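Local structure of acetylcholine-binding protein (Bulinus truncatus, 2BJ0) at residues Val118-Asp123 with Cys135-Gly140; Ser63-Ser68 with Val104-Ser109; Val37-Glu42 with Cys122-Val127. The protein probably binds acetylcholine as a soluble pentamer whose subunits resemble the extracellular ligand-binding domains of nicotinic acetylcholine receptors. One frame throughout, in Å; residues are numbered along the deposited sequence.

Interaction 1 of 3, residues Val118-Asp123 with Cys135-Gly140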
ATOM      1  N   VAL A 118     -15.814   3.383  -5.955  1.00 25.56           N
ATOM      2  CA  VAL A 118     -16.409   2.076  -5.671  1.00 25.04           C
ATOM      3  C   VAL A 118     -16.805   1.347  -6.967  1.00 24.56           C
ATOM      4  O   VAL A 118     -17.486   1.914  -7.819  1.00 23.93           O
ATOM      5  CB  VAL A 118     -17.705   2.226  -4.796  1.00 25.66           C
ATOM      6  CG1 VAL A 118     -18.166   0.876  -4.284  1.00 26.98           C
ATOM      7  CG2 VAL A 118     -17.435   3.098  -3.592  1.00 26.07           C
ATOM      8  N   ARG A 119     -16.416   0.078  -7.077  1.00 24.04           N
ATOM      9  CA  ARG A 119     -16.662  -0.727  -8.252  1.00 24.59           C
ATOM     10  C   ARG A 119     -17.591  -1.882  -7.920  1.00 23.71           C
ATOM     11  O   ARG A 119     -17.451  -2.523  -6.885  1.00 22.72           O
ATOM     12  CB  ARG A 119     -15.329  -1.293  -8.794  1.00 23.57           C
ATOM     13  CG  ARG A 119     -15.432  -1.965 -10.200  1.00 25.50           C
ATOM     14  CD  ARG A 119     -14.136  -2.759 -10.583  1.00 26.95           C
ATOM     15  NE  ARG A 119     -13.005  -1.834 -10.686  1.00 32.81           N
ATOM     16  CZ  ARG A 119     -11.706  -2.175 -10.657  1.00 36.67           C
ATOM     17  NH1 ARG A 119     -11.334  -3.446 -10.503  1.00 37.74           N
ATOM     18  NH2 ARG A 119     -10.775  -1.219 -10.760  1.00 34.58           N
ATOM     19  N   PHE A 120     -18.510  -2.183  -8.836  1.00 24.71           N
ATOM     20  CA  PHE A 120     -19.502  -3.237  -8.596  1.00 25.17           C
ATOM     21  C   PHE A 120     -20.107  -3.701  -9.915  1.00 25.48           C
ATOM     22  O   PHE A 120     -19.946  -3.039 -10.915  1.00 24.92           O
ATOM     23  CB  PHE A 120     -20.576  -2.726  -7.629  1.00 26.20           C
ATOM     24  CG  PHE A 120     -21.283  -1.506  -8.117  1.00 28.52           C
ATOM     25  CD1 PHE A 120     -22.429  -1.624  -8.926  1.00 30.82           C
ATOM     26  CD2 PHE A 120     -20.806  -0.242  -7.794  1.00 28.24           C
ATOM     27  CE1 PHE A 120     -23.094  -0.491  -9.411  1.00 32.51           C
ATOM     28  CE2 PHE A 120     -21.452   0.891  -8.274  1.00 31.48           C
ATOM     29  CZ  PHE A 120     -22.607   0.769  -9.080  1.00 31.12           C
ATOM     30  N   THR A 121     -20.772  -4.863  -9.934  1.00 26.19           N
ATOM     31  CA  THR A 121     -21.348  -5.348 -11.182  1.00 27.55           C
ATOM     32  C   THR A 121     -22.774  -4.866 -11.335  1.00 28.68           C
ATOM     33  O   THR A 121     -23.475  -4.658 -10.353  1.00 27.60           O
ATOM     34  CB  THR A 121     -21.299  -6.907 -11.321  1.00 28.13           C
ATOM     35  OG1 THR A 121     -22.138  -7.496 -10.339  1.00 30.67           O
ATOM     36  CG2 THR A 121     -19.965  -7.437 -10.915  1.00 26.59           C
ATOM     37  N   CYS A 122     -23.181  -4.706 -12.592  1.00 30.45           N
ATOM     38  CA  CYS A 122     -24.460  -4.182 -12.953  1.00 31.05           C
ATOM     39  C   CYS A 122     -24.700  -4.703 -14.352  1.00 30.61           C
ATOM     40  O   CYS A 122     -23.778  -4.714 -15.164  1.00 29.79           O
ATOM     41  CB  CYS A 122     -24.408  -2.640 -12.989  1.00 32.43           C
ATOM     42  SG  CYS A 122     -26.062  -1.855 -13.152  1.00 34.81           S
ATOM     43  N   ASP A 123     -25.916  -5.166 -14.626  1.00 29.47           N
ATOM     44  CA  ASP A 123     -26.327  -5.460 -16.022  1.00 30.62           C
ATOM     45  C   ASP A 123     -26.501  -4.182 -16.858  1.00 30.08           C
ATOM     46  O   ASP A 123     -27.449  -3.407 -16.647  1.00 30.46           O
ATOM     47  CB  ASP A 123     -27.628  -6.280 -16.031  1.00 30.94           C
ATOM     48  CG  ASP A 123     -27.917  -6.914 -17.368  1.00 32.97           C
ATOM     49  OD1 ASP A 123     -27.335  -6.487 -18.390  1.00 34.96           O
ATOM     50  OD2 ASP A 123     -28.734  -7.859 -17.487  1.00 36.28           O
ATOM     51  N   CYS A 135     -28.729   0.480 -11.413  1.00 36.11           N
ATOM     52  CA  CYS A 135     -27.688  -0.084 -10.585  1.00 36.30           C
ATOM     53  C   CYS A 135     -27.995   0.109  -9.126  1.00 35.24           C
ATOM     54  O   CYS A 135     -28.668   1.064  -8.754  1.00 35.74           O
ATOM     55  CB  CYS A 135     -26.349   0.540 -10.956  1.00 36.82           C
ATOM     56  SG  CYS A 135     -26.055   0.190 -12.698  1.00 43.69           S
ATOM     57  N   ARG A 136     -27.508  -0.816  -8.310  1.00 34.04           N
ATOM     58  CA  ARG A 136     -27.733  -0.799  -6.874  1.00 34.11           C
ATOM     59  C   ARG A 136     -26.408  -0.855  -6.108  1.00 32.72           C
ATOM     60  O   ARG A 136     -25.511  -1.621  -6.471  1.00 30.79           O
ATOM     61  CB  ARG A 136     -28.639  -1.965  -6.476  1.00 34.12           C
ATOM     62  CG  ARG A 136     -30.148  -1.640  -6.643  1.00 36.88           C
ATOM     63  CD  ARG A 136     -31.079  -2.850  -6.887  1.00 38.32           C
ATOM     64  NE  ARG A 136     -31.175  -3.213  -8.307  1.00 47.80           N
ATOM     65  CZ  ARG A 136     -32.229  -2.970  -9.093  1.00 51.04           C
ATOM     66  NH1 ARG A 136     -33.316  -2.364  -8.607  1.00 53.02           N
ATOM     67  NH2 ARG A 136     -32.201  -3.345 -10.369  1.00 52.47           N
ATOM     68  N   ILE A 137     -26.283  -0.034  -5.062  1.00 31.29           N
ATOM     69  CA  ILE A 137     -25.138  -0.124  -4.157  1.00 30.94           C
ATOM     70  C   ILE A 137     -25.629  -0.403  -2.734  1.00 31.07           C
ATOM     71  O   ILE A 137     -26.472   0.329  -2.212  1.00 30.72           O
ATOM     72  CB  ILE A 137     -24.300   1.181  -4.204  1.00 30.57           C
ATOM     73  CG1 ILE A 137     -23.660   1.378  -5.566  1.00 29.28           C
ATOM     74  CG2 ILE A 137     -23.234   1.173  -3.098  1.00 29.67           C
ATOM     75  CD1 ILE A 137     -23.269   2.846  -5.826  1.00 30.07           C
ATOM     76  N   LYS A 138     -25.089  -1.452  -2.117  1.00 30.42           N
ATOM     77  CA  LYS A 138     -25.492  -1.884  -0.784  1.00 31.13           C
ATOM     78  C   LYS A 138     -24.419  -1.529   0.249  1.00 30.04           C
ATOM     79  O   LYS A 138     -23.260  -1.958   0.120  1.00 30.05           O
ATOM     80  CB  LYS A 138     -25.781  -3.388  -0.795  1.00 30.78           C
ATOM     81  CG  LYS A 138     -26.385  -3.924   0.508  1.00 33.23           C
ATOM     82  CD  LYS A 138     -26.777  -5.415   0.359  1.00 33.39           C
ATOM     83  CE  LYS A 138     -26.831  -6.151   1.712  1.00 32.79           C
ATOM     84  NZ  LYS A 138     -27.148  -7.612   1.515  1.00 35.28           N
ATOM     85  N   VAL A 139     -24.795  -0.726   1.251  1.00 28.63           N
ATOM     86  CA  VAL A 139     -23.875  -0.294   2.300  1.00 27.45           C
ATOM     87  C   VAL A 139     -24.393  -0.660   3.678  1.00 27.47           C
ATOM     88  O   VAL A 139     -25.581  -0.400   4.010  1.00 25.26           O
ATOM     89  CB  VAL A 139     -23.732   1.255   2.296  1.00 28.63           C
ATOM     90  CG1 VAL A 139     -22.537   1.692   3.163  1.00 28.80           C
ATOM     91  CG2 VAL A 139     -23.619   1.810   0.878  1.00 28.21           C
ATOM     92  N   GLY A 140     -23.535  -1.230   4.510  1.00 25.09           N
ATOM     93  CA  GLY A 140     -23.931  -1.453   5.908  1.00 24.70           C
ATOM     94  C   GLY A 140     -22.729  -1.836   6.740  1.00 25.51           C
ATOM     95  O   GLY A 140     -21.622  -1.969   6.195  1.00 25.61           O
TER
HETATM   96  O   HOH W   1     -25.846  -3.059  -9.427  1.00 42.36           O

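Interaction 2 of 3, residues Ser63-Ser68 with Val104-Ser109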
ATOM      1  N   SER A  63     -16.938  16.838  26.161  1.00 34.24           N
ATOM      2  CA  SER A  63     -15.964  17.436  27.056  1.00 34.77           C
ATOM      3  C   SER A  63     -14.627  17.697  26.376  1.00 35.45           C
ATOM      4  O   SER A  63     -13.691  18.193  26.991  1.00 34.02           O
ATOM      5  CB  SER A  63     -15.754  16.532  28.253  1.00 34.86           C
ATOM      6  OG  SER A  63     -16.858  16.666  29.114  1.00 36.34           O
ATOM      7  N   LEU A  64     -14.532  17.330  25.108  1.00 36.32           N
ATOM      8  CA  LEU A  64     -13.305  17.520  24.369  1.00 38.13           C
ATOM      9  C   LEU A  64     -13.125  19.003  24.114  1.00 39.27           C
ATOM     10  O   LEU A  64     -12.003  19.493  24.061  1.00 39.34           O
ATOM     11  CB  LEU A  64     -13.371  16.739  23.051  1.00 38.04           C
ATOM     12  CG  LEU A  64     -12.105  16.335  22.292  1.00 38.98           C
ATOM     13  CD1 LEU A  64     -11.115  15.471  23.114  1.00 37.00           C
ATOM     14  CD2 LEU A  64     -12.533  15.599  21.025  1.00 38.20           C
ATOM     15  N   LEU A  65     -14.241  19.711  23.995  1.00 41.26           N
ATOM     16  CA  LEU A  65     -14.244  21.104  23.554  1.00 43.97           C
ATOM     17  C   LEU A  65     -14.754  22.124  24.566  1.00 46.09           C
ATOM     18  O   LEU A  65     -14.337  23.277  24.519  1.00 47.47           O
ATOM     19  CB  LEU A  65     -15.071  21.250  22.274  1.00 43.17           C
ATOM     20  CG  LEU A  65     -14.460  20.686  20.993  1.00 42.72           C
ATOM     21  CD1 LEU A  65     -15.361  21.036  19.832  1.00 41.58           C
ATOM     22  CD2 LEU A  65     -13.027  21.205  20.761  1.00 41.64           C
ATOM     23  N   SER A  66     -15.662  21.702  25.446  1.00 48.40           N
ATOM     24  CA  SER A  66     -16.403  22.577  26.375  1.00 50.66           C
ATOM     25  C   SER A  66     -15.675  23.838  26.922  1.00 52.02           C
ATOM     26  O   SER A  66     -16.320  24.865  27.182  1.00 52.46           O
ATOM     27  CB  SER A  66     -17.004  21.748  27.523  1.00 50.35           C
ATOM     28  OG  SER A  66     -16.002  20.950  28.136  1.00 51.35           O
ATOM     29  N   SER A  67     -14.350  23.756  27.081  1.00 53.30           N
ATOM     30  CA  SER A  67     -13.552  24.901  27.528  1.00 54.60           C
ATOM     31  C   SER A  67     -12.455  25.316  26.534  1.00 55.02           C
ATOM     32  O   SER A  67     -11.345  25.691  26.922  1.00 55.54           O
ATOM     33  CB  SER A  67     -12.951  24.614  28.907  1.00 54.87           C
ATOM     34  OG  SER A  67     -12.206  23.410  28.878  1.00 56.67           O
ATOM     35  N   SER A  68     -12.769  25.257  25.247  1.00 55.46           N
ATOM     36  CA  SER A  68     -11.849  25.736  24.229  1.00 55.70           C
ATOM     37  C   SER A  68     -12.602  26.671  23.289  1.00 55.79           C
ATOM     38  O   SER A  68     -13.850  26.643  23.218  1.00 56.11           O
ATOM     39  CB  SER A  68     -11.205  24.570  23.465  1.00 55.81           C
ATOM     40  OG  SER A  68     -12.070  24.073  22.464  1.00 55.99           O
ATOM     41  N   VAL A 104     -15.690  16.643  15.147  1.00 29.23           N
ATOM     42  CA  VAL A 104     -16.412  16.477  16.393  1.00 30.49           C
ATOM     43  C   VAL A 104     -16.941  17.853  16.803  1.00 30.82           C
ATOM     44  O   VAL A 104     -16.187  18.823  16.831  1.00 29.75           O
ATOM     45  CB  VAL A 104     -15.471  15.947  17.504  1.00 30.21           C
ATOM     46  CG1 VAL A 104     -16.222  15.669  18.755  1.00 29.66           C
ATOM     47  CG2 VAL A 104     -14.740  14.708  17.041  1.00 29.94           C
ATOM     48  N   SER A 105     -18.242  17.912  17.087  1.00 31.86           N
ATOM     49  CA  SER A 105     -18.927  19.131  17.517  1.00 32.67           C
ATOM     50  C   SER A 105     -18.941  19.242  19.022  1.00 33.40           C
ATOM     51  O   SER A 105     -18.691  18.256  19.709  1.00 33.10           O
ATOM     52  CB  SER A 105     -20.366  19.107  17.024  1.00 32.35           C
ATOM     53  OG  SER A 105     -20.386  19.119  15.609  1.00 32.73           O
ATOM     54  N   LYS A 106     -19.299  20.430  19.532  1.00 35.36           N
ATOM     55  CA  LYS A 106     -19.347  20.700  20.988  1.00 36.83           C
ATOM     56  C   LYS A 106     -20.273  19.780  21.761  1.00 36.85           C
ATOM     57  O   LYS A 106     -20.054  19.536  22.935  1.00 37.07           O
ATOM     58  CB  LYS A 106     -19.741  22.158  21.290  1.00 37.93           C
ATOM     59  CG  LYS A 106     -18.609  23.175  21.066  1.00 40.22           C
ATOM     60  CD  LYS A 106     -18.380  24.131  22.260  1.00 43.43           C
ATOM     61  CE  LYS A 106     -17.145  25.023  21.966  1.00 44.55           C
ATOM     62  NZ  LYS A 106     -16.282  25.334  23.156  1.00 48.22           N
ATOM     63  N   ASP A 107     -21.314  19.268  21.123  1.00 36.60           N
ATOM     64  CA  ASP A 107     -22.186  18.344  21.826  1.00 36.90           C
ATOM     65  C   ASP A 107     -21.783  16.851  21.661  1.00 35.75           C
ATOM     66  O   ASP A 107     -22.482  15.950  22.121  1.00 35.19           O
ATOM     67  CB  ASP A 107     -23.638  18.594  21.418  1.00 37.29           C
ATOM     68  CG  ASP A 107     -23.934  18.139  19.999  1.00 41.22           C
ATOM     69  OD1 ASP A 107     -22.986  17.934  19.198  1.00 43.17           O
ATOM     70  OD2 ASP A 107     -25.099  17.947  19.594  1.00 44.17           O
ATOM     71  N   GLY A 108     -20.652  16.590  21.003  1.00 35.35           N
ATOM     72  CA  GLY A 108     -20.162  15.217  20.905  1.00 33.86           C
ATOM     73  C   GLY A 108     -20.723  14.491  19.699  1.00 33.52           C
ATOM     74  O   GLY A 108     -20.525  13.281  19.554  1.00 33.43           O
ATOM     75  N   SER A 109     -21.412  15.207  18.813  1.00 32.50           N
ATOM     76  CA  SER A 109     -21.800  14.577  17.566  1.00 32.28           C
ATOM     77  C   SER A 109     -20.608  14.587  16.604  1.00 31.06           C
ATOM     78  O   SER A 109     -19.753  15.458  16.691  1.00 30.95           O
ATOM     79  CB  SER A 109     -23.083  15.170  16.971  1.00 32.54           C
ATOM     80  OG  SER A 109     -22.911  16.531  16.700  1.00 36.83           O
TER

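Interaction 3 of 3, residues Val37-Glu42 with Cys122-Val127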
ATOM      1  N   VAL A  37     -17.527   6.896 -13.252  1.00 26.09           N
ATOM      2  CA  VAL A  37     -16.222   6.985 -13.979  1.00 26.00           C
ATOM      3  C   VAL A  37     -15.878   5.829 -14.927  1.00 27.75           C
ATOM      4  O   VAL A  37     -14.988   5.974 -15.773  1.00 27.62           O
ATOM      5  CB  VAL A  37     -15.084   7.285 -12.986  1.00 25.22           C
ATOM      6  CG1 VAL A  37     -15.250   8.678 -12.411  1.00 24.54           C
ATOM      7  CG2 VAL A  37     -15.049   6.256 -11.875  1.00 24.56           C
ATOM      8  N   GLU A  38     -16.555   4.693 -14.787  1.00 28.77           N
ATOM      9  CA  GLU A  38     -16.498   3.627 -15.766  1.00 30.05           C
ATOM     10  C   GLU A  38     -17.884   2.977 -15.868  1.00 29.53           C
ATOM     11  O   GLU A  38     -18.560   2.816 -14.866  1.00 28.43           O
ATOM     12  CB  GLU A  38     -15.497   2.569 -15.329  1.00 31.01           C
ATOM     13  CG  GLU A  38     -15.208   1.556 -16.416  1.00 37.97           C
ATOM     14  CD  GLU A  38     -13.898   0.819 -16.178  1.00 47.60           C
ATOM     15  OE1 GLU A  38     -13.733   0.237 -15.074  1.00 51.46           O
ATOM     16  OE2 GLU A  38     -13.024   0.818 -17.091  1.00 52.21           O
ATOM     17  N   ALA A  39     -18.306   2.621 -17.076  1.00 29.37           N
ATOM     18  CA  ALA A  39     -19.398   1.662 -17.229  1.00 29.94           C
ATOM     19  C   ALA A  39     -19.031   0.728 -18.359  1.00 30.28           C
ATOM     20  O   ALA A  39     -19.188   1.057 -19.538  1.00 30.13           O
ATOM     21  CB  ALA A  39     -20.733   2.355 -17.473  1.00 29.93           C
ATOM     22  N   ASP A  40     -18.489  -0.427 -17.988  1.00 30.46           N
ATOM     23  CA  ASP A  40     -17.811  -1.292 -18.931  1.00 30.88           C
ATOM     24  C   ASP A  40     -18.817  -2.351 -19.377  1.00 31.15           C
ATOM     25  O   ASP A  40     -19.130  -3.249 -18.623  1.00 30.20           O
ATOM     26  CB  ASP A  40     -16.587  -1.925 -18.256  1.00 31.06           C
ATOM     27  CG  ASP A  40     -15.821  -2.854 -19.186  1.00 33.37           C
ATOM     28  OD1 ASP A  40     -16.419  -3.368 -20.152  1.00 33.67           O
ATOM     29  OD2 ASP A  40     -14.611  -3.142 -19.029  1.00 38.48           O
ATOM     30  N   THR A  41     -19.334  -2.231 -20.603  1.00 32.26           N
ATOM     31  CA  THR A  41     -20.473  -3.059 -21.018  1.00 32.92           C
ATOM     32  C   THR A  41     -20.064  -4.472 -21.322  1.00 34.17           C
ATOM     33  O   THR A  41     -20.901  -5.366 -21.244  1.00 34.72           O
ATOM     34  CB  THR A  41     -21.197  -2.495 -22.241  1.00 33.27           C
ATOM     35  OG1 THR A  41     -20.242  -2.327 -23.284  1.00 34.43           O
ATOM     36  CG2 THR A  41     -21.738  -1.094 -21.957  1.00 30.62           C
ATOM     37  N   GLU A  42     -18.792  -4.682 -21.650  1.00 34.49           N
ATOM     38  CA  GLU A  42     -18.282  -6.028 -21.853  1.00 36.24           C
ATOM     39  C   GLU A  42     -18.146  -6.839 -20.579  1.00 35.41           C
ATOM     40  O   GLU A  42     -18.254  -8.070 -20.621  1.00 35.61           O
ATOM     41  CB  GLU A  42     -16.939  -6.007 -22.589  1.00 36.87           C
ATOM     42  CG  GLU A  42     -17.025  -5.347 -23.967  1.00 43.34           C
ATOM     43  CD  GLU A  42     -18.302  -5.715 -24.727  1.00 50.69           C
ATOM     44  OE1 GLU A  42     -18.526  -6.936 -24.975  1.00 53.20           O
ATOM     45  OE2 GLU A  42     -19.083  -4.778 -25.083  1.00 53.82           O
ATOM     46  N   CYS A 122     -23.181  -4.706 -12.592  1.00 30.45           N
ATOM     47  CA  CYS A 122     -24.460  -4.182 -12.953  1.00 31.05           C
ATOM     48  C   CYS A 122     -24.700  -4.703 -14.352  1.00 30.61           C
ATOM     49  O   CYS A 122     -23.778  -4.714 -15.164  1.00 29.79           O
ATOM     50  CB  CYS A 122     -24.408  -2.640 -12.989  1.00 32.43           C
ATOM     51  SG  CYS A 122     -26.062  -1.855 -13.152  1.00 34.81           S
ATOM     52  N   ASP A 123     -25.916  -5.166 -14.626  1.00 29.47           N
ATOM     53  CA  ASP A 123     -26.327  -5.460 -16.022  1.00 30.62           C
ATOM     54  C   ASP A 123     -26.501  -4.182 -16.858  1.00 30.08           C
ATOM     55  O   ASP A 123     -27.449  -3.407 -16.647  1.00 30.46           O
ATOM     56  CB  ASP A 123     -27.628  -6.280 -16.031  1.00 30.94           C
ATOM     57  CG  ASP A 123     -27.917  -6.914 -17.368  1.00 32.97           C
ATOM     58  OD1 ASP A 123     -27.335  -6.487 -18.390  1.00 34.96           O
ATOM     59  OD2 ASP A 123     -28.734  -7.859 -17.487  1.00 36.28           O
ATOM     60  N   LEU A 124     -25.577  -3.958 -17.793  1.00 29.54           N
ATOM     61  CA  LEU A 124     -25.583  -2.736 -18.606  1.00 29.75           C
ATOM     62  C   LEU A 124     -26.200  -2.900 -20.004  1.00 30.80           C
ATOM     63  O   LEU A 124     -25.982  -2.098 -20.900  1.00 31.04           O
ATOM     64  CB  LEU A 124     -24.168  -2.133 -18.711  1.00 28.76           C
ATOM     65  CG  LEU A 124     -23.538  -1.758 -17.359  1.00 28.02           C
ATOM     66  CD1 LEU A 124     -22.145  -1.196 -17.567  1.00 28.12           C
ATOM     67  CD2 LEU A 124     -24.449  -0.775 -16.607  1.00 26.87           C
ATOM     68  N   ILE A 125     -27.000  -3.934 -20.191  1.00 32.05           N
ATOM     69  CA  ILE A 125     -27.534  -4.180 -21.517  1.00 32.45           C
ATOM     70  C   ILE A 125     -28.340  -2.958 -21.992  1.00 32.59           C
ATOM     71  O   ILE A 125     -28.369  -2.654 -23.173  1.00 32.91           O
ATOM     72  CB  ILE A 125     -28.356  -5.496 -21.506  1.00 32.85           C
ATOM     73  CG1 ILE A 125     -28.564  -6.003 -22.937  1.00 35.02           C
ATOM     74  CG2 ILE A 125     -29.629  -5.332 -20.686  1.00 30.94           C
ATOM     75  CD1 ILE A 125     -28.873  -7.490 -23.015  1.00 38.36           C
ATOM     76  N   ASN A 126     -28.968  -2.240 -21.071  1.00 32.78           N
ATOM     77  CA  ASN A 126     -29.800  -1.119 -21.456  1.00 33.79           C
ATOM     78  C   ASN A 126     -29.186   0.253 -21.239  1.00 33.96           C
ATOM     79  O   ASN A 126     -29.929   1.249 -21.201  1.00 34.44           O
ATOM     80  CB  ASN A 126     -31.153  -1.175 -20.731  1.00 33.33           C
ATOM     81  CG  ASN A 126     -32.033  -2.310 -21.203  1.00 36.39           C
ATOM     82  OD1 ASN A 126     -32.832  -2.854 -20.429  1.00 38.50           O
ATOM     83  ND2 ASN A 126     -31.904  -2.683 -22.467  1.00 36.94           N
ATOM     84  N   VAL A 127     -27.854   0.342 -21.133  1.00 33.79           N
ATOM     85  CA  VAL A 127     -27.206   1.595 -20.732  1.00 33.38           C
ATOM     86  C   VAL A 127     -27.303   2.637 -21.822  1.00 34.74           C
ATOM     87  O   VAL A 127     -27.099   3.837 -21.594  1.00 33.90           O
ATOM     88  CB  VAL A 127     -25.706   1.383 -20.285  1.00 33.18           C
ATOM     89  CG1 VAL A 127     -24.794   1.160 -21.467  1.00 31.81           C
ATOM     90  CG2 VAL A 127     -25.217   2.546 -19.434  1.00 30.97           C
TER

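Interaction 1 of 3, residues Val118-Asp123 with Cys135-Gly140
Phe120 lays its ring against two residues of the facing strand, and the manner of approach differs for each. Ile137 comes over one face: its CG1 lies 3.9 Å from the centroid of the Phe120 ring in a CH-pi contact, displaced toward the rim and closest to Phe120 CE2 at 3.5 Å. Cys135 arrives instead at the ring edge, near its plane, with CB 3.7 Å from Phe120 CE1. The ring reaches this position because CG of Phe120 is turned between its backbone N and carbonyl carbon (chi1 58°), while CG1 of Ile137 stands opposite its own carbonyl carbon and beside its N. Beyond the ring, Cys135 continues into a disulfide, its SG 2.1 Å from Cys122 SG with a relaxed, left-handed torsion (chi3 -89°).

The strands run at 121° to each other and share no direct hydrogen bond, as expected of facing sheets in a sandwich. One water spans them, donating to Thr121 O and accepting from Arg136 N, at 3.0 Å each. Were the ring cut back to an alanine, a gap would probably open under Ile137 CG1, and Cys135 CB would lose the ring edge it packs on. Val46 and Phe87 also pack here, against Phe120 and Ile137 respectively, while Thr121 OG1 bonds to Asn35 of a second subunit. The disulfide closes the Cys-loop, here with twelve residues between the cysteines, the counterpart of the thirteen-residue loop of the related receptors. Its base combines a covalent tie with apolar packing, so the two sheets are joined here chiefly by sulfur and hydrocarbon.

Interaction 2 of 3, residues Ser63-Ser68 with Val104-Ser109
Lys106 reaches over Leu65 and donates from NZ to two carbonyls of the 63-68 loop, at 2.8 Å to Ser68 O and 3.1 Å to Leu65 O. Bends at chi2 (-130°) and chi4 (-143°) bring the amine down onto them. Three donors share Leu65 O: Lys106 NZ stands well above the carbonyl plane, Ser68 OG lies in the plane on a lone pair at 3.2 Å from Leu65 O, and the backbone Ser68 N completes the set. With its approaches separated in this way, one oxygen ties the loop to itself and to the lysine.

Below the amine the packing is close: a leucine methyl, CD1 of Leu65, lies against the opposing backbone, 3.8 Å from Val104 O, and 4.1 Å from Lys106 CG. Leu64 sits more loosely, its CD2 4.3 Å from Val104 CG1; Val73 and Leu75 of strand 72-76 pack on this buried side as well. The outer side is different: exposed Ser66 merely borders the lysine, and Asp107 points away from the loop at the corner of the type I turn Ser105-Gly108. There Asp107 OD1 accepts from Ser109 N, forming an Asx turn, and also from Ser109 OG.

The loop thus meets the hairpin between strands 101-105 and 109-121 through one ammonium that binds two loop carbonyls, one of them also held by Ser68 N and OG, above a leucine contact.

Interaction 3 of 3, residues Val37-Glu42 with Cys122-Val127
Thr41 and Leu124 bring their CA atoms to within 5.7 Å where the end of strand 25-40 passes a type I turn, Leu124-Val127, with no hydrogen bond directly between the two segments. Contact is therefore left to side chains, and Leu124 supplies most of it. Its CG stands opposite the carbonyl carbon (chi1 -59°) and the chain runs on extended to CD1, which ends against the strand backbone, 3.7 Å from Ala39 C, and touches the methyl as well, 3.8 Å from Ala39 CB. Thr41 meets the turn crosswise. Its methyl CG2 lies 3.8 Å from Val127 CG1 and 4.2 Å from Leu124 CB, presenting carbon to both. The threonine crosses both side chains at about a right angle.

The turn is shaped from within. Val127 N bonds to Leu124 O at 3.1 Å, and Asp123 OD1 accepts from Ile125 N at 3.1 Å, met on the anti side and tilted 33° out of the carboxylate plane, in an Asx turn that leads into it. These bonds fix the backbone from which Leu124 and Val127 project toward the strand, while Ile125 faces away.

Among the neighbouring strands, Phe200 of strand 190-202 packs on Ala39, Leu124 and Val127 together, and Val46 of strand 45-57 touches Leu124. Leu124 N also bonds to Asp44 OD1, between strands 25-40 and 45-57. The Cys-loop, which begins at Cys122, thus lies beside the loop joining these two strands; in the related receptors both loops face the membrane domain.

In the fold
Interactions 1 and 3 form one neighbourhood, with centres about 12 Å apart and Cys122 and Asp123 in common, whereas interaction 2 lies on the opposite side of the chain's centre, about 36 Å from interaction 1 and about 46 Å from interaction 3, centre to centre. All three reach the same mixed sheet. Strand 109-121 follows the hairpin of interaction 2 and runs on into interaction 1. Along the chain, interaction 2 is nested within the long loop closed by interaction 3, and it closes before interaction 1 opens. The contacts thus lie toward the two ends of the elongated subunit: a lysine-bound loop at one, the Cys-loop at the other, where neighbouring subunits also touch.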